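Local structure of hypothetical protein PA3499 (Pseudomonas aeruginosa, 2IG8) at residues S33-H38 and L61-A66; H54-V59 and L124-D129. The protein is of unknown function but belongs to the YjgF-like family of small alpha/beta proteins and packs as an assembly of three chains. One frame throughout, in Å; residues are numbered along the deposited sequence.

Contact 1: S33-H38 and L61-A66; sequences SGMTAH and LGKVKA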
# COMPACT_ATOMS: atom_id res chain seq x y z
N SER B 33 10.90 2.31 -3.45
CA SER B 33 10.84 1.08 -2.70
C SER B 33 10.74 1.36 -1.22
O SER B 33 11.10 2.44 -0.74
CB SER B 33 12.10 0.22 -2.97
OG SER B 33 12.03 -0.37 -4.27
N GLY B 34 10.30 0.36 -0.48
CA GLY B 34 10.27 0.44 0.96
C GLY B 34 11.68 0.62 1.49
O GLY B 34 12.62 -0.05 1.03
N MET B 35 11.82 1.55 2.42
CA MET B 35 13.11 1.87 3.00
C MET B 35 13.22 1.40 4.45
O MET B 35 12.26 1.43 5.22
CB MET B 35 13.37 3.38 2.89
CG MET B 35 13.69 3.87 1.45
SD MET B 35 15.29 3.35 0.77
CE MET B 35 14.71 2.29 -0.60
N THR B 36 14.42 0.93 4.81
CA THR B 36 14.71 0.43 6.13
C THR B 36 16.04 1.04 6.62
O THR B 36 16.79 1.66 5.83
CB THR B 36 14.87 -1.10 6.17
OG1 THR B 36 16.15 -1.45 5.65
CG2 THR B 36 13.76 -1.82 5.39
N ALA B 37 16.34 0.82 7.90
CA ALA B 37 17.55 1.36 8.49
C ALA B 37 18.77 0.41 8.37
O ALA B 37 19.80 0.65 8.94
CB ALA B 37 17.29 1.77 9.97
N HIS B 38 18.64 -0.66 7.58
CA HIS B 38 19.77 -1.55 7.26
C HIS B 38 20.60 -0.89 6.14
O HIS B 38 20.03 -0.37 5.19
CB HIS B 38 19.23 -2.90 6.79
CG HIS B 38 20.30 -3.92 6.50
ND1 HIS B 38 20.74 -4.18 5.23
CD2 HIS B 38 21.01 -4.72 7.32
CE1 HIS B 38 21.69 -5.11 5.27
NE2 HIS B 38 21.88 -5.44 6.54
N LEU B 61 13.55 7.77 7.24
CA LEU B 61 13.12 9.04 6.66
C LEU B 61 14.29 9.80 5.99
O LEU B 61 14.11 10.38 4.93
CB LEU B 61 12.39 9.92 7.71
CG LEU B 61 11.03 9.34 8.19
CD1 LEU B 61 10.52 10.06 9.46
CD2 LEU B 61 9.97 9.38 7.04
N GLY B 62 15.50 9.74 6.56
CA GLY B 62 16.72 10.26 5.89
C GLY B 62 17.00 9.61 4.54
O GLY B 62 17.44 10.29 3.60
N LYS B 63 16.76 8.31 4.42
CA LYS B 63 16.90 7.62 3.14
C LYS B 63 15.88 8.13 2.10
O LYS B 63 16.24 8.45 0.97
CB LYS B 63 16.81 6.11 3.32
CG LYS B 63 18.04 5.55 4.03
CD LYS B 63 18.05 4.02 4.07
CE LYS B 63 19.31 3.54 4.80
NZ LYS B 63 19.34 2.12 4.86
N VAL B 64 14.62 8.22 2.52
CA VAL B 64 13.57 8.81 1.69
C VAL B 64 13.99 10.20 1.20
O VAL B 64 13.88 10.51 0.01
CB VAL B 64 12.23 8.86 2.44
CG1 VAL B 64 11.18 9.66 1.64
CG2 VAL B 64 11.76 7.41 2.74
N LYS B 65 14.50 11.03 2.10
CA LYS B 65 14.98 12.36 1.73
C LYS B 65 16.13 12.34 0.72
O LYS B 65 16.19 13.20 -0.18
CB LYS B 65 15.38 13.11 2.98
CG LYS B 65 15.99 14.46 2.73
CD LYS B 65 15.93 15.27 3.99
CE LYS B 65 17.18 16.04 4.26
NZ LYS B 65 17.43 17.09 3.29
N ALA B 66 17.04 11.39 0.88
CA ALA B 66 18.13 11.19 -0.06
C ALA B 66 17.60 10.86 -1.45
O ALA B 66 18.06 11.44 -2.44
CB ALA B 66 19.12 10.08 0.44
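Lys63 reaches from helix 53-70 along the end of strand 29-36 and sets its ammonium group against the backbone where the strand runs out, at Thr36 and His38. Its CG lies anti to the carbonyl carbon (chi1 -70°), and from there the chain runs fully extended, which carries NZ the whole way to the turn. NZ donates to Thr36 O at 2.8 Å, tilted 22° from that carbonyl plane, and it also comes within 2.6 Å of His38 O. CD and CE ride over the same Thr36 oxygen, CD at 3.2 Å, so the aliphatic part of the lysine is pressed on the backbone as well. The turn it meets is an ST turn: Thr36 OG1 accepts from His38 N at 3.2 Å. Nearer the sheet the packing is apolar and buried. Met35 leaves the strand toward the helix, CG coming to 4.2 Å from Val64 CG2; the bend at chi2 (-69°) lays SD across Lys63 CB at 4.1 Å, and the methyl end then leads away. Val60 and Leu67 of the same helix also touch this methionine. The lysine end is more open: Thr36, His38 and Lys63 are partly exposed, and this one side chain makes the short contacts there. Helix 53-70 lies against one face of the mixed sheet, the alpha-on-beta layer of the YjgF-like fold, with a lysine tying the helix to the end of a strand.

Contact 2: H54-V59 and L124-D129; sequences HAQALV and LLVEID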
# COMPACT_ATOMS: atom_id res chain seq x y z
N HIS B 54 12.55 4.87 17.18
CA HIS B 54 12.67 6.27 16.86
C HIS B 54 13.92 6.52 16.00
O HIS B 54 13.83 7.17 14.97
CB HIS B 54 12.74 7.06 18.15
CG HIS B 54 12.86 8.54 18.00
ND1 HIS B 54 12.90 9.38 19.08
CD2 HIS B 54 12.86 9.34 16.91
CE1 HIS B 54 12.99 10.63 18.66
NE2 HIS B 54 13.00 10.63 17.35
N ALA B 55 15.07 6.01 16.45
CA ALA B 55 16.31 6.16 15.69
C ALA B 55 16.20 5.50 14.28
O ALA B 55 16.62 6.11 13.26
CB ALA B 55 17.54 5.64 16.48
N GLN B 56 15.64 4.30 14.22
CA GLN B 56 15.46 3.62 12.96
C GLN B 56 14.54 4.43 12.03
O GLN B 56 14.83 4.57 10.84
CB GLN B 56 14.94 2.20 13.12
CG GLN B 56 15.95 1.20 13.75
CD GLN B 56 15.59 -0.25 13.57
OE1 GLN B 56 14.94 -0.62 12.60
NE2 GLN B 56 16.06 -1.10 14.52
N ALA B 57 13.44 4.94 12.56
CA ALA B 57 12.49 5.67 11.71
C ALA B 57 13.16 6.92 11.12
O ALA B 57 12.97 7.23 9.96
CB ALA B 57 11.22 6.03 12.48
N LEU B 58 14.00 7.58 11.90
CA LEU B 58 14.75 8.73 11.40
C LEU B 58 15.77 8.39 10.30
O LEU B 58 15.95 9.16 9.35
CB LEU B 58 15.44 9.47 12.54
CG LEU B 58 14.60 10.34 13.49
CD1 LEU B 58 15.45 10.86 14.63
CD2 LEU B 58 13.92 11.46 12.73
N VAL B 59 16.48 7.27 10.46
CA VAL B 59 17.37 6.79 9.41
C VAL B 59 16.57 6.51 8.14
O VAL B 59 17.00 6.91 7.05
CB VAL B 59 18.17 5.52 9.84
CG1 VAL B 59 18.83 4.84 8.62
CG2 VAL B 59 19.18 5.89 10.96
N LEU B 124 15.70 -5.10 12.13
CA LEU B 124 14.74 -4.06 11.75
C LEU B 124 13.51 -4.02 12.66
O LEU B 124 12.94 -5.06 13.04
CB LEU B 124 14.29 -4.24 10.30
CG LEU B 124 15.38 -4.18 9.21
CD1 LEU B 124 14.72 -4.31 7.81
CD2 LEU B 124 16.23 -2.91 9.33
N LEU B 125 13.11 -2.80 13.01
CA LEU B 125 11.87 -2.51 13.73
C LEU B 125 10.83 -1.80 12.85
O LEU B 125 9.68 -1.72 13.23
CB LEU B 125 12.16 -1.61 14.94
CG LEU B 125 12.98 -2.22 16.07
CD1 LEU B 125 13.39 -1.12 17.11
CD2 LEU B 125 12.20 -3.37 16.67
N VAL B 126 11.26 -1.25 11.71
CA VAL B 126 10.37 -0.45 10.86
C VAL B 126 10.82 -0.42 9.40
O VAL B 126 12.01 -0.49 9.07
CB VAL B 126 10.20 1.01 11.44
CG1 VAL B 126 11.54 1.79 11.41
CG2 VAL B 126 9.11 1.81 10.68
N GLU B 127 9.82 -0.37 8.51
CA GLU B 127 10.03 -0.13 7.10
C GLU B 127 8.94 0.87 6.68
O GLU B 127 7.81 0.79 7.14
CB GLU B 127 9.92 -1.44 6.31
CG GLU B 127 10.02 -1.25 4.82
CD GLU B 127 10.58 -2.46 4.06
OE1 GLU B 127 10.94 -3.48 4.68
OE2 GLU B 127 10.68 -2.37 2.83
N ILE B 128 9.33 1.83 5.85
CA ILE B 128 8.38 2.82 5.37
C ILE B 128 8.33 2.85 3.86
O ILE B 128 9.37 2.93 3.18
CB ILE B 128 8.69 4.21 5.93
CG1 ILE B 128 8.64 4.19 7.47
CG2 ILE B 128 7.72 5.24 5.31
CD1 ILE B 128 9.02 5.54 8.20
N ASP B 129 7.10 2.78 3.34
CA ASP B 129 6.81 2.94 1.94
C ASP B 129 6.30 4.36 1.73
O ASP B 129 5.21 4.71 2.23
CB ASP B 129 5.75 1.90 1.53
CG ASP B 129 5.61 1.72 0.02
OD1 ASP B 129 6.35 2.36 -0.77
OD2 ASP B 129 4.72 0.94 -0.39
O HOH W 1 14.45 0.17 9.87
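Helix 53-70 and the start of strand 126-133 come closest at Ala57 and Val126, whose CA atoms are 6.5 Å apart, with Leu124 and Leu125 leading in as loop. Gln56 spans the gap, its chain extended beyond CG. Its OE1 accepts from Leu125 N at 2.9 Å in a nearly straight bond (169° at the hydrogen), although the donor stands 30° off the carbonyl plane. A water also donates to Gln56 OE1, at 2.9 Å, and to Val126 O at 2.7 Å, linking the amide to the strand. NE2 donates to Leu51 O and Glu123 O, so both ends of the buried amide are held and its rotation is fixed. The Leu125 side chain crosses that of Gln56 at about a right angle, bringing Leu125 CG to 3.6 Å from Gln56 NE2. Val126 CG1 sits against the helix backbone, 3.8 Å from Gln56 CB and 3.9 Å from Ala57 N; the small Ala57 is consistent with so close an approach. Val126 also packs on Val83 and Val85 of strand 78-85. This is helix-on-sheet packing in the core of a YjgF-like domain, with a buried glutamine pinning the loop that enters the strand.

Contact 1 and contact 2 use successive parts of helix 53-70 against two neighbouring, antiparallel strands of one sheet, and their centres lie about 8 Å apart. They meet directly where Met35 N lies 2.9 Å from Ile128 O, a probable hydrogen bond between the strands, and where Thr36 CG2 packs 3.3 Å from Glu127 OE1. Ile128 in turn touches Val60 and Leu61, so the helix packs over where the strands pair. Both strands also meet the second subunit: Glu127, directed away from the helix, packs on Thr112 of that chain, Asp129 forms a salt bridge with its Lys80, and Ser33 OG hydrogen-bonds to its Ser111 N. One strand pair therefore carries the helix and a subunit interface.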